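Local coordinates for protein alpha-L-arabinosidase (Xanthomonas axonopodis pv. citri, PDB 6D25) that probably removes alpha-L-arabinofuranosyl side chains from arabinoxylans as a trimeric GH51 arabinofuranosidase, and can cope with internally di-substituted xylan, at residues M171-T175 with P229-I234; S264-Y268 with V297-I302; L292-L296 with T424-H430; V322-G326 with A369-Q373. One frame throughout, in Å; residues are numbered along the deposited sequence.

Interaction 1: M171-T175 with P229-I234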
loop_
_atom_site.group_PDB
_atom_site.type_symbol
_atom_site.label_atom_id
_atom_site.label_comp_id
_atom_site.label_asym_id
_atom_site.label_seq_id
_atom_site.Cartn_x
_atom_site.Cartn_y
_atom_site.Cartn_z
ATOM N N MET A 171 15.708 12.158 12.630
ATOM C CA MET A 171 17.171 12.058 12.639
ATOM C C MET A 171 17.847 13.347 12.129
ATOM O O MET A 171 18.961 13.623 12.581
ATOM C CB MET A 171 17.653 10.882 11.787
ATOM C CG MET A 171 17.431 9.531 12.491
ATOM S SD MET A 171 18.182 8.145 11.583
ATOM C CE MET A 171 17.072 7.991 10.192
ATOM N N THR A 172 17.226 14.071 11.186
ATOM C CA THR A 172 17.965 15.127 10.420
ATOM C C THR A 172 17.398 16.543 10.604
ATOM O O THR A 172 18.056 17.471 10.212
ATOM C CB THR A 172 17.975 14.821 8.908
ATOM O OG1 THR A 172 16.655 14.883 8.353
ATOM C CG2 THR A 172 18.590 13.473 8.612
ATOM N N ALA A 173 16.220 16.728 11.180
ATOM C CA ALA A 173 15.598 18.053 11.231
ATOM C C ALA A 173 16.366 18.975 12.184
ATOM O O ALA A 173 16.583 18.617 13.338
ATOM C CB ALA A 173 14.145 17.966 11.612
ATOM N N PRO A 174 16.755 20.176 11.702
ATOM C CA PRO A 174 17.372 21.178 12.557
ATOM C C PRO A 174 16.371 22.117 13.234
ATOM O O PRO A 174 16.770 22.902 14.086
ATOM C CB PRO A 174 18.268 21.965 11.567
ATOM C CG PRO A 174 17.432 21.989 10.311
ATOM C CD PRO A 174 16.765 20.625 10.296
ATOM N N THR A 175 15.105 22.062 12.848
ATOM C CA THR A 175 14.067 22.981 13.380
ATOM C C THR A 175 13.614 22.509 14.773
ATOM O O THR A 175 14.107 21.492 15.288
ATOM C CB THR A 175 12.864 22.983 12.426
ATOM O OG1 THR A 175 12.431 21.628 12.205
ATOM C CG2 THR A 175 13.200 23.680 11.127
ATOM N N PRO A 229 16.265 17.825 4.313
ATOM C CA PRO A 229 16.128 19.231 4.729
ATOM C C PRO A 229 17.138 20.103 3.956
ATOM O O PRO A 229 17.993 19.587 3.218
ATOM C CB PRO A 229 16.430 19.160 6.224
ATOM C CG PRO A 229 17.487 18.062 6.295
ATOM C CD PRO A 229 17.104 17.052 5.230
ATOM N N ALA A 230 17.070 21.419 4.135
ATOM C CA ALA A 230 17.985 22.352 3.443
ATOM C C ALA A 230 19.439 22.105 3.862
ATOM O O ALA A 230 20.353 22.368 3.110
ATOM C CB ALA A 230 17.587 23.782 3.732
ATOM N N SER A 231 19.631 21.513 5.036
ATOM C CA SER A 231 20.921 21.413 5.710
ATOM C C SER A 231 21.757 20.208 5.273
ATOM O O SER A 231 22.911 20.151 5.599
ATOM C CB SER A 231 20.692 21.394 7.227
ATOM O OG SER A 231 19.562 20.617 7.565
ATOM N N GLN A 232 21.204 19.215 4.584
ATOM C CA GLN A 232 21.977 18.048 4.151
ATOM C C GLN A 232 21.192 17.296 3.066
ATOM O O GLN A 232 19.961 17.370 3.008
ATOM C CB GLN A 232 22.282 17.081 5.303
ATOM C CG GLN A 232 21.059 16.447 5.948
ATOM C CD GLN A 232 21.428 15.433 7.002
ATOM O OE1 GLN A 232 21.840 14.300 6.651
ATOM N NE2 GLN A 232 21.306 15.842 8.280
ATOM N N LYS A 233 21.921 16.564 2.269
ATOM C CA LYS A 233 21.329 15.756 1.184
ATOM C C LYS A 233 21.285 14.277 1.595
ATOM O O LYS A 233 22.316 13.681 1.938
ATOM C CB LYS A 233 22.173 15.979 -0.070
ATOM C CG LYS A 233 21.826 15.073 -1.230
ATOM C CD LYS A 233 20.515 15.374 -1.894
ATOM C CE LYS A 233 20.548 14.954 -3.363
ATOM N NZ LYS A 233 19.182 14.790 -3.879
ATOM N N ILE A 234 20.091 13.706 1.563
ATOM C CA ILE A 234 19.856 12.264 1.799
ATOM C C ILE A 234 19.750 11.565 0.432
ATOM O O ILE A 234 18.777 11.763 -0.287
ATOM C CB ILE A 234 18.594 12.042 2.634
ATOM C CG1 ILE A 234 18.645 12.844 3.941
ATOM C CG2 ILE A 234 18.393 10.554 2.915
ATOM C CD1 ILE A 234 17.377 12.774 4.778
HETATM O O HOH W 1 20.367 18.487 9.086
#
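Thr172, at the C-terminal end of helix 161-172, meets Gln232 through van der Waals contact, with its CB 3.5 Å from the amide nitrogen NE2 of Gln232. The two side chains cross at about a right angle, and Thr172 CG2 lies alongside the same amide while also brushing Ile234 CD1 at 4.1 Å. Its hydroxyl lies beside the CD-CG side of the Pro229 ring, Thr172 OG1 being 3.8 Å from Pro229 CD, but spends its hydrogen bond on Ala168 O, one turn back in the helix. This split follows from the first torsion of Thr172 (66°), which sets OG1 between the backbone N and carbonyl carbon and leaves the methyl beside the backbone N. Farther out, Pro174 CG leans on Ser231 OG at 3.7 Å. Both segments belong to alpha-to-beta connections of a (beta/alpha)8 barrel, the first leaving helix 161-172, at the N-terminal end of the barrel strands; residues 229-232 form a type I turn leading toward strand 235-238. No direct hydrogen bond joins them, and a water does so instead. It donates to Thr172 O at 2.8 Å, accepts from Gln232 NE2 at 2.9 Å and lies 2.7 Å from Ser231 OG, which it also hydrogen-bonds. The Gln232 amide is held in its rotation by Trp192 O at NE2 and Val194 N at OE1.

Interaction 2: S264-Y268 with V297-I302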
loop_
_atom_site.group_PDB
_atom_site.type_symbol
_atom_site.label_atom_id
_atom_site.label_comp_id
_atom_site.label_asym_id
_atom_site.label_seq_id
_atom_site.Cartn_x
_atom_site.Cartn_y
_atom_site.Cartn_z
ATOM N N SER A 264 20.442 -0.987 -5.690
ATOM C CA SER A 264 21.164 -2.048 -4.995
ATOM C C SER A 264 21.141 -3.346 -5.813
ATOM O O SER A 264 20.209 -3.611 -6.511
ATOM C CB SER A 264 20.654 -2.252 -3.610
ATOM O OG SER A 264 19.352 -2.768 -3.654
ATOM N N MET A 265 22.204 -4.101 -5.758
ATOM C CA MET A 265 22.233 -5.459 -6.256
ATOM C C MET A 265 22.841 -6.355 -5.170
ATOM O O MET A 265 23.599 -5.884 -4.355
ATOM C CB MET A 265 23.031 -5.577 -7.551
ATOM C CG MET A 265 24.487 -5.292 -7.455
ATOM S SD MET A 265 25.382 -5.904 -8.982
ATOM C CE MET A 265 25.543 -7.645 -8.592
ATOM N N HIS A 266 22.457 -7.614 -5.175
ATOM C CA HIS A 266 22.852 -8.584 -4.151
ATOM C C HIS A 266 23.385 -9.826 -4.867
ATOM O O HIS A 266 22.704 -10.317 -5.778
ATOM C CB HIS A 266 21.671 -9.005 -3.267
ATOM C CG HIS A 266 21.100 -7.889 -2.467
ATOM N ND1 HIS A 266 19.938 -7.991 -1.766
ATOM C CD2 HIS A 266 21.577 -6.671 -2.162
ATOM C CE1 HIS A 266 19.703 -6.885 -1.106
ATOM N NE2 HIS A 266 20.683 -6.054 -1.335
ATOM N N TYR A 267 24.571 -10.314 -4.437
ATOM C CA TYR A 267 25.061 -11.601 -4.918
ATOM C C TYR A 267 25.951 -12.250 -3.859
ATOM O O TYR A 267 27.034 -11.742 -3.555
ATOM C CB TYR A 267 25.873 -11.456 -6.206
ATOM C CG TYR A 267 26.454 -12.767 -6.691
ATOM C CD1 TYR A 267 25.620 -13.801 -7.090
ATOM C CD2 TYR A 267 27.823 -12.998 -6.696
ATOM C CE1 TYR A 267 26.113 -15.032 -7.476
ATOM C CE2 TYR A 267 28.332 -14.226 -7.077
ATOM C CZ TYR A 267 27.486 -15.249 -7.477
ATOM O OH TYR A 267 28.009 -16.475 -7.836
ATOM N N TYR A 268 25.496 -13.380 -3.338
ATOM C CA TYR A 268 26.244 -14.195 -2.403
ATOM C C TYR A 268 26.992 -15.292 -3.144
ATOM O O TYR A 268 26.521 -15.861 -4.134
ATOM C CB TYR A 268 25.317 -14.849 -1.381
ATOM C CG TYR A 268 24.754 -13.884 -0.383
ATOM C CD1 TYR A 268 25.509 -13.470 0.698
ATOM C CD2 TYR A 268 23.492 -13.341 -0.539
ATOM C CE1 TYR A 268 25.009 -12.558 1.615
ATOM C CE2 TYR A 268 22.999 -12.405 0.363
ATOM C CZ TYR A 268 23.750 -12.021 1.455
ATOM O OH TYR A 268 23.270 -11.093 2.358
ATOM N N VAL A 297 31.792 -14.723 -10.584
ATOM C CA VAL A 297 30.589 -14.442 -11.356
ATOM C C VAL A 297 30.153 -12.962 -11.129
ATOM O O VAL A 297 29.509 -12.350 -11.989
ATOM C CB VAL A 297 29.483 -15.449 -10.986
ATOM C CG1 VAL A 297 28.132 -15.062 -11.575
ATOM C CG2 VAL A 297 29.828 -16.870 -11.392
ATOM N N MET A 298 30.529 -12.390 -9.989
ATOM C CA MET A 298 30.271 -10.957 -9.717
ATOM C C MET A 298 30.642 -10.073 -10.920
ATOM O O MET A 298 29.938 -9.101 -11.205
ATOM C CB MET A 298 31.038 -10.503 -8.478
ATOM C CG MET A 298 30.820 -9.051 -8.098
ATOM S SD MET A 298 29.167 -8.674 -7.504
ATOM C CE MET A 298 29.224 -9.280 -5.820
ATOM N N ASP A 299 31.744 -10.381 -11.621
ATOM C CA ASP A 299 32.161 -9.533 -12.715
ATOM C C ASP A 299 31.121 -9.548 -13.854
ATOM O O ASP A 299 30.771 -8.506 -14.382
ATOM C CB ASP A 299 33.538 -9.907 -13.261
ATOM C CG ASP A 299 33.992 -8.892 -14.303
ATOM O OD1 ASP A 299 34.226 -7.750 -13.962
ATOM O OD2 ASP A 299 34.021 -9.240 -15.457
ATOM N N GLU A 300 30.633 -10.739 -14.223
ATOM C CA GLU A 300 29.613 -10.874 -15.262
ATOM C C GLU A 300 28.324 -10.146 -14.847
ATOM O O GLU A 300 27.711 -9.448 -15.656
ATOM C CB GLU A 300 29.338 -12.360 -15.527
ATOM C CG GLU A 300 28.202 -12.595 -16.485
ATOM C CD GLU A 300 27.818 -14.056 -16.689
ATOM O OE1 GLU A 300 28.584 -14.956 -16.236
ATOM O OE2 GLU A 300 26.748 -14.265 -17.316
ATOM N N LEU A 301 27.890 -10.337 -13.597
ATOM C CA LEU A 301 26.664 -9.684 -13.102
ATOM C C LEU A 301 26.810 -8.164 -13.178
ATOM O O LEU A 301 25.900 -7.479 -13.690
ATOM C CB LEU A 301 26.393 -10.109 -11.660
ATOM C CG LEU A 301 26.107 -11.594 -11.437
ATOM C CD1 LEU A 301 25.920 -11.846 -9.953
ATOM C CD2 LEU A 301 24.896 -12.091 -12.223
ATOM N N ILE A 302 27.914 -7.612 -12.674
ATOM C CA ILE A 302 28.093 -6.164 -12.732
ATOM C C ILE A 302 28.070 -5.675 -14.185
ATOM O O ILE A 302 27.427 -4.663 -14.503
ATOM C CB ILE A 302 29.369 -5.736 -12.000
ATOM C CG1 ILE A 302 29.189 -5.933 -10.492
ATOM C CG2 ILE A 302 29.744 -4.311 -12.349
ATOM C CD1 ILE A 302 30.461 -5.776 -9.673
#
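Leu301 presses one methyl, CD1, onto a face of the Tyr267 ring, and this is the tight part of the contact. The methyl stands 3.4 Å from Tyr267 CG and 3.7 Å from the ring centroid, displaced toward the rim and 27° off the ring normal, a CH-pi contact. Met298 comes from another side, its CE at the ring edge near the plane and 4.0 Å from Tyr267 CB. Bends at chi2 (68°) and chi3 (78°) bring the methyl there, and the two side chains slide past each other in opposite directions. Deeper along the strand, Met265 sends its own CE between helix side chains, 3.9 Å from Met298 SD and 4.0 Å from Leu301 CB, while the Met265 and Ile302 side chains cross at about a right angle, SD against CG1. These contacts are wholly apolar and buried. The Val297 end is the partly exposed one: Val297 CB approaches the phenol obliquely, 3.6 Å from Tyr267 OH. That hydroxyl is occupied by Arg294 O, one turn earlier in the helix, a bond that fixes the far end of the ring against the helix. Across the whole patch the axes of the two short segments lie 10.0 Å apart and run nearly antiparallel. Helix 285-312 follows strand 262-269 and leads to the neighbouring parallel strand 319-325, where Met298 also packs on Val322 and Trp325: this is the beta-alpha-beta crossover from which a (beta/alpha)8 barrel is built.

Interaction 3: L292-L296 with T424-H430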
loop_
_atom_site.group_PDB
_atom_site.type_symbol
_atom_site.label_atom_id
_atom_site.label_comp_id
_atom_site.label_asym_id
_atom_site.label_seq_id
_atom_site.Cartn_x
_atom_site.Cartn_y
_atom_site.Cartn_z
ATOM N N LEU A 292 35.797 -20.005 -5.451
ATOM C CA LEU A 292 36.391 -18.903 -6.157
ATOM C C LEU A 292 35.715 -18.703 -7.527
ATOM O O LEU A 292 35.514 -17.577 -7.969
ATOM C CB LEU A 292 37.906 -19.137 -6.286
ATOM C CG LEU A 292 38.666 -19.282 -4.968
ATOM C CD1 LEU A 292 40.169 -19.369 -5.216
ATOM C CD2 LEU A 292 38.340 -18.124 -4.013
ATOM N N SER A 293 35.384 -19.801 -8.203
ATOM C CA SER A 293 34.661 -19.740 -9.468
ATOM C C SER A 293 33.325 -19.011 -9.271
ATOM O O SER A 293 32.959 -18.083 -10.037
ATOM C CB SER A 293 34.448 -21.110 -10.020
ATOM O OG SER A 293 33.795 -21.052 -11.277
ATOM N N ARG A 294 32.592 -19.402 -8.248
ATOM C CA ARG A 294 31.322 -18.762 -7.966
ATOM C C ARG A 294 31.504 -17.281 -7.626
ATOM O O ARG A 294 30.667 -16.471 -8.039
ATOM C CB ARG A 294 30.570 -19.492 -6.852
ATOM C CG ARG A 294 29.825 -20.707 -7.388
ATOM C CD ARG A 294 29.166 -21.510 -6.301
ATOM N NE ARG A 294 28.339 -22.607 -6.810
ATOM C CZ ARG A 294 27.021 -22.520 -6.997
ATOM N NH1 ARG A 294 26.381 -23.561 -7.492
ATOM N NH2 ARG A 294 26.361 -21.409 -6.674
ATOM N N THR A 295 32.551 -16.917 -6.896
ATOM C CA THR A 295 32.660 -15.510 -6.482
ATOM C C THR A 295 32.947 -14.633 -7.716
ATOM O O THR A 295 32.504 -13.497 -7.796
ATOM C CB THR A 295 33.650 -15.317 -5.329
ATOM O OG1 THR A 295 33.184 -14.241 -4.500
ATOM C CG2 THR A 295 35.038 -14.972 -5.807
ATOM N N LEU A 296 33.675 -15.190 -8.683
ATOM C CA LEU A 296 34.091 -14.425 -9.855
ATOM C C LEU A 296 32.906 -14.064 -10.776
ATOM O O LEU A 296 33.027 -13.160 -11.615
ATOM C CB LEU A 296 35.154 -15.216 -10.619
ATOM C CG LEU A 296 36.554 -15.156 -9.994
ATOM C CD1 LEU A 296 37.470 -16.165 -10.674
ATOM C CD2 LEU A 296 37.143 -13.788 -10.141
ATOM N N THR A 424 36.415 -27.550 -13.296
ATOM C CA THR A 424 36.325 -26.107 -13.011
ATOM C C THR A 424 37.637 -25.416 -13.376
ATOM O O THR A 424 38.714 -25.971 -13.158
ATOM C CB THR A 424 35.994 -25.867 -11.533
ATOM O OG1 THR A 424 34.740 -26.505 -11.319
ATOM C CG2 THR A 424 35.872 -24.415 -11.140
ATOM N N GLN A 425 37.524 -24.220 -13.961
ATOM C CA GLN A 425 38.693 -23.410 -14.225
ATOM C C GLN A 425 38.425 -21.963 -13.821
ATOM O O GLN A 425 37.322 -21.457 -13.953
ATOM C CB GLN A 425 39.160 -23.499 -15.676
ATOM C CG GLN A 425 38.204 -22.996 -16.723
ATOM C CD GLN A 425 38.846 -23.183 -18.088
ATOM O OE1 GLN A 425 39.609 -24.138 -18.342
ATOM N NE2 GLN A 425 38.603 -22.227 -18.965
ATOM N N VAL A 426 39.485 -21.342 -13.316
ATOM C CA VAL A 426 39.524 -19.917 -12.963
ATOM C C VAL A 426 40.868 -19.355 -13.420
ATOM O O VAL A 426 41.788 -20.108 -13.668
ATOM C CB VAL A 426 39.330 -19.727 -11.454
ATOM C CG1 VAL A 426 37.968 -20.226 -11.001
ATOM C CG2 VAL A 426 40.443 -20.391 -10.644
ATOM N N PRO A 427 40.988 -18.031 -13.518
ATOM C CA PRO A 427 42.320 -17.463 -13.758
ATOM C C PRO A 427 43.286 -17.866 -12.631
ATOM O O PRO A 427 42.902 -17.826 -11.471
ATOM C CB PRO A 427 42.111 -15.931 -13.821
ATOM C CG PRO A 427 40.764 -15.713 -13.169
ATOM C CD PRO A 427 39.966 -16.958 -13.492
ATOM N N ALA A 428 44.518 -18.256 -12.986
ATOM C CA ALA A 428 45.503 -18.612 -12.000
ATOM C C ALA A 428 45.818 -17.397 -11.097
ATOM O O ALA A 428 45.961 -17.547 -9.890
ATOM C CB ALA A 428 46.743 -19.127 -12.664
ATOM N N VAL A 429 45.949 -16.220 -11.710
ATOM C CA VAL A 429 46.260 -14.997 -10.976
ATOM C C VAL A 429 45.298 -13.904 -11.418
ATOM O O VAL A 429 44.923 -13.795 -12.598
ATOM C CB VAL A 429 47.724 -14.569 -11.199
ATOM C CG1 VAL A 429 48.051 -13.217 -10.563
ATOM C CG2 VAL A 429 48.700 -15.635 -10.681
ATOM N N HIS A 430 44.901 -13.120 -10.429
ATOM C CA HIS A 430 43.984 -12.016 -10.604
ATOM C C HIS A 430 44.553 -10.816 -9.845
ATOM O O HIS A 430 45.260 -10.998 -8.859
ATOM C CB HIS A 430 42.619 -12.420 -10.015
ATOM C CG HIS A 430 41.462 -11.609 -10.470
ATOM N ND1 HIS A 430 41.113 -10.404 -9.864
ATOM C CD2 HIS A 430 40.529 -11.854 -11.415
ATOM C CE1 HIS A 430 40.013 -9.946 -10.437
ATOM N NE2 HIS A 430 39.634 -10.797 -11.400
HETATM O O HOH W 2 34.980 -20.325 -13.314
#
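Ser293 and Leu296, on one side of helix 285-312, face Val426 and its neighbours in strand 424-435, so that a helix of the (beta/alpha)8 barrel lies against the C-terminal beta-sandwich domain. The axes of the two short segments, helix 292-296 and strand 424-427, approach to 8.7 Å at 60°. At the near end Val426 CG1 presses against the helix backbone, 3.7 Å from Ser293 CA; its chi1 of -63° puts this methyl beside the backbone N and aims it at the serine. Thr424 adds its methyl CG2, 3.8 Å from Ser293 CB, so the small serine is flanked by two methyls. Leu296 forks between two partners one turn along. Its CD1 branch points at the proline ring, 3.8 Å from Pro427 CD, and also touches Val426 CB, the leucine and valine side chains crossing at about a right angle. The other branch, CD2, comes obliquely to the His430 ring, 4.1 Å from His430 NE2, the two side chains running past each other in opposite directions. The imidazole is also held by a hydrogen bond between His430 ND1 and Asp357 OD2. Leu448 from a loop of the sandwich packs on Leu296, Val426 and His430 together. Polar linkage between the segments is by water alone: one molecule hydrogen-bonds Ser293 OG and donates to Gln425 O at 2.7 Å.

Interaction 4: V322-G326 with A369-Q373. With GOL (glycerol), chain G.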
loop_
_atom_site.group_PDB
_atom_site.type_symbol
_atom_site.label_atom_id
_atom_site.label_comp_id
_atom_site.label_asym_id
_atom_site.label_seq_id
_atom_site.Cartn_x
_atom_site.Cartn_y
_atom_site.Cartn_z
ATOM N N VAL A 322 26.458 -2.504 -4.513
ATOM C CA VAL A 322 26.441 -3.931 -4.278
ATOM C C VAL A 322 26.248 -4.109 -2.782
ATOM O O VAL A 322 27.237 -4.324 -2.074
ATOM C CB VAL A 322 27.726 -4.612 -4.765
ATOM C CG1 VAL A 322 27.686 -6.142 -4.578
ATOM C CG2 VAL A 322 27.978 -4.289 -6.223
ATOM N N ASP A 323 25.019 -4.023 -2.275
ATOM C CA ASP A 323 25.011 -3.822 -0.803
ATOM C C ASP A 323 24.783 -5.138 -0.056
ATOM O O ASP A 323 24.659 -5.093 1.161
ATOM C CB ASP A 323 24.124 -2.664 -0.372
ATOM C CG ASP A 323 22.703 -2.886 -0.784
ATOM O OD1 ASP A 323 22.487 -3.942 -1.400
ATOM O OD2 ASP A 323 21.861 -2.022 -0.464
ATOM N N GLU A 324 24.849 -6.275 -0.755
ATOM C CA GLU A 324 25.134 -7.566 -0.080
ATOM C C GLU A 324 26.009 -8.401 -1.005
ATOM O O GLU A 324 25.624 -8.653 -2.136
ATOM C CB GLU A 324 23.861 -8.354 0.288
ATOM C CG GLU A 324 22.901 -7.559 1.145
ATOM C CD GLU A 324 21.576 -8.230 1.478
ATOM O OE1 GLU A 324 21.483 -9.444 1.228
ATOM O OE2 GLU A 324 20.654 -7.508 1.959
ATOM N N TRP A 325 27.168 -8.805 -0.501
ATOM C CA TRP A 325 28.031 -9.774 -1.140
ATOM C C TRP A 325 28.819 -10.527 -0.062
ATOM O O TRP A 325 28.836 -10.099 1.087
ATOM C CB TRP A 325 28.959 -9.101 -2.157
ATOM C CG TRP A 325 29.973 -8.182 -1.551
ATOM C CD1 TRP A 325 29.778 -6.877 -1.202
ATOM C CD2 TRP A 325 31.347 -8.476 -1.235
ATOM N NE1 TRP A 325 30.913 -6.348 -0.649
ATOM C CE2 TRP A 325 31.905 -7.291 -0.689
ATOM C CE3 TRP A 325 32.156 -9.610 -1.334
ATOM C CZ2 TRP A 325 33.230 -7.226 -0.251
ATOM C CZ3 TRP A 325 33.471 -9.530 -0.936
ATOM C CH2 TRP A 325 34.006 -8.359 -0.396
ATOM N N GLY A 326 29.457 -11.598 -0.472
ATOM C CA GLY A 326 30.262 -12.444 0.410
ATOM C C GLY A 326 29.808 -13.883 0.429
ATOM O O GLY A 326 28.880 -14.265 -0.261
ATOM N N ALA A 369 29.545 -0.628 -2.012
ATOM C CA ALA A 369 29.368 -2.049 -1.747
ATOM C C ALA A 369 29.411 -2.283 -0.246
ATOM O O ALA A 369 30.007 -1.508 0.489
ATOM C CB ALA A 369 30.412 -2.898 -2.463
ATOM N N ASN A 370 28.713 -3.307 0.191
ATOM C CA ASN A 370 28.637 -3.658 1.606
ATOM C C ASN A 370 28.711 -5.182 1.745
ATOM O O ASN A 370 27.828 -5.925 1.268
ATOM C CB ASN A 370 27.384 -3.139 2.299
ATOM C CG ASN A 370 27.185 -1.646 2.178
ATOM O OD1 ASN A 370 26.777 -1.175 1.119
ATOM N ND2 ASN A 370 27.473 -0.900 3.242
ATOM N N ILE A 371 29.753 -5.662 2.415
ATOM C CA ILE A 371 29.918 -7.091 2.643
ATOM C C ILE A 371 28.952 -7.539 3.742
ATOM O O ILE A 371 28.744 -6.812 4.745
ATOM C CB ILE A 371 31.390 -7.428 2.973
ATOM C CG1 ILE A 371 31.651 -8.918 2.813
ATOM C CG2 ILE A 371 31.775 -6.934 4.359
ATOM C CD1 ILE A 371 33.072 -9.380 2.990
ATOM N N ALA A 372 28.420 -8.741 3.595
ATOM C CA ALA A 372 27.540 -9.341 4.584
ATOM C C ALA A 372 28.315 -10.308 5.489
ATOM O O ALA A 372 28.830 -11.306 4.970
ATOM C CB ALA A 372 26.439 -10.095 3.879
ATOM N N GLN A 373 28.414 -10.086 6.798
ATOM C CA GLN A 373 28.001 -8.915 7.568
ATOM C C GLN A 373 29.167 -8.579 8.504
ATOM O O GLN A 373 30.232 -9.190 8.378
ATOM C CB GLN A 373 26.715 -9.209 8.342
ATOM C CG GLN A 373 25.479 -9.307 7.449
ATOM C CD GLN A 373 24.173 -9.321 8.189
ATOM O OE1 GLN A 373 24.118 -8.891 9.358
ATOM N NE2 GLN A 373 23.129 -9.790 7.512
HETATM C C1 GOL G . 19.597 -10.189 4.481
HETATM O O1 GOL G . 18.812 -10.168 5.693
HETATM C C2 GOL G . 20.189 -11.605 4.223
HETATM O O2 GOL G . 20.584 -11.656 2.838
HETATM C C3 GOL G . 21.381 -11.889 5.141
HETATM O O3 GOL G . 22.534 -11.005 4.957
#
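The last two strands of the (beta/alpha)8 barrel meet here at their C-terminal ends, Val322-Gly326 beside Ala369-Gln373, where the substrate-facing mouth of the barrel lies. Asn370 N donates to Val322 O at 2.9 Å, and Ala372 N to Trp325 O at 2.9 Å in an almost linear bond (172° at the hydrogen). Between them Trp325 N reaches Asn370 O only weakly, where the chain of strand 319-325 turns a corner. The Trp325 indole lies against Ile371: CG1 of the isoleucine sits over the six-membered ring, 3.8 Å from its centroid and 9° off the normal, a CH-pi contact, and Ile371 CD1 continues to Trp325 CH2 at 3.7 Å. On another side Asn370 OD1 touches Asp323 CB at 3.4 Å, while its ND2 bonds Gln51 O and Asn93 OD1, linking the last strand to the first two, where backbone bonds of Ala369 and Ile371 to Gln47 and Gly50 close the barrel. Glu324 points the other way from Trp325, extended toward the mouth. A glycerol, probably from the crystallisation liquor, donates from O2 to Glu324 OE1 at 2.9 Å, and Gln373, which follows a cis peptide, donates from NE2 to its O3 at 2.9 Å. Glu324 OE1 is also bonded by Tyr268 OH, and OE2 pairs with Arg95, so the carboxylate is gripped at both oxygens. A glutamate at the end of the seventh strand, with Glu202 close by after the fourth, is consistent with the catalytic pair of a clan GH-A glycosidase.

How the interactions relate
Interactions 2, 3 and 4 form a continuous chain through the molecule, whereas interaction 1 stands apart, with its centre 27 Å from that of interaction 4 and 45 Å from that of interaction 3, across the chain's centre. Interactions 2 and 4 have centres 10 Å apart and share the parallel barrel sheet through neighbouring strands 262-269 and 319-325, joined by a probable hydrogen bond from Tyr267 N to Glu324 O. Interactions 2 and 3, 15 Å apart between centres, use successive turns of helix 285-312. Along the sequence interaction 1 comes first, the segments of interactions 2 and 3 alternate, and interaction 4 falls between the two segments of interaction 3. Helix 285-312 thus lies between the barrel strands next to the glycerol site and the C-terminal domain.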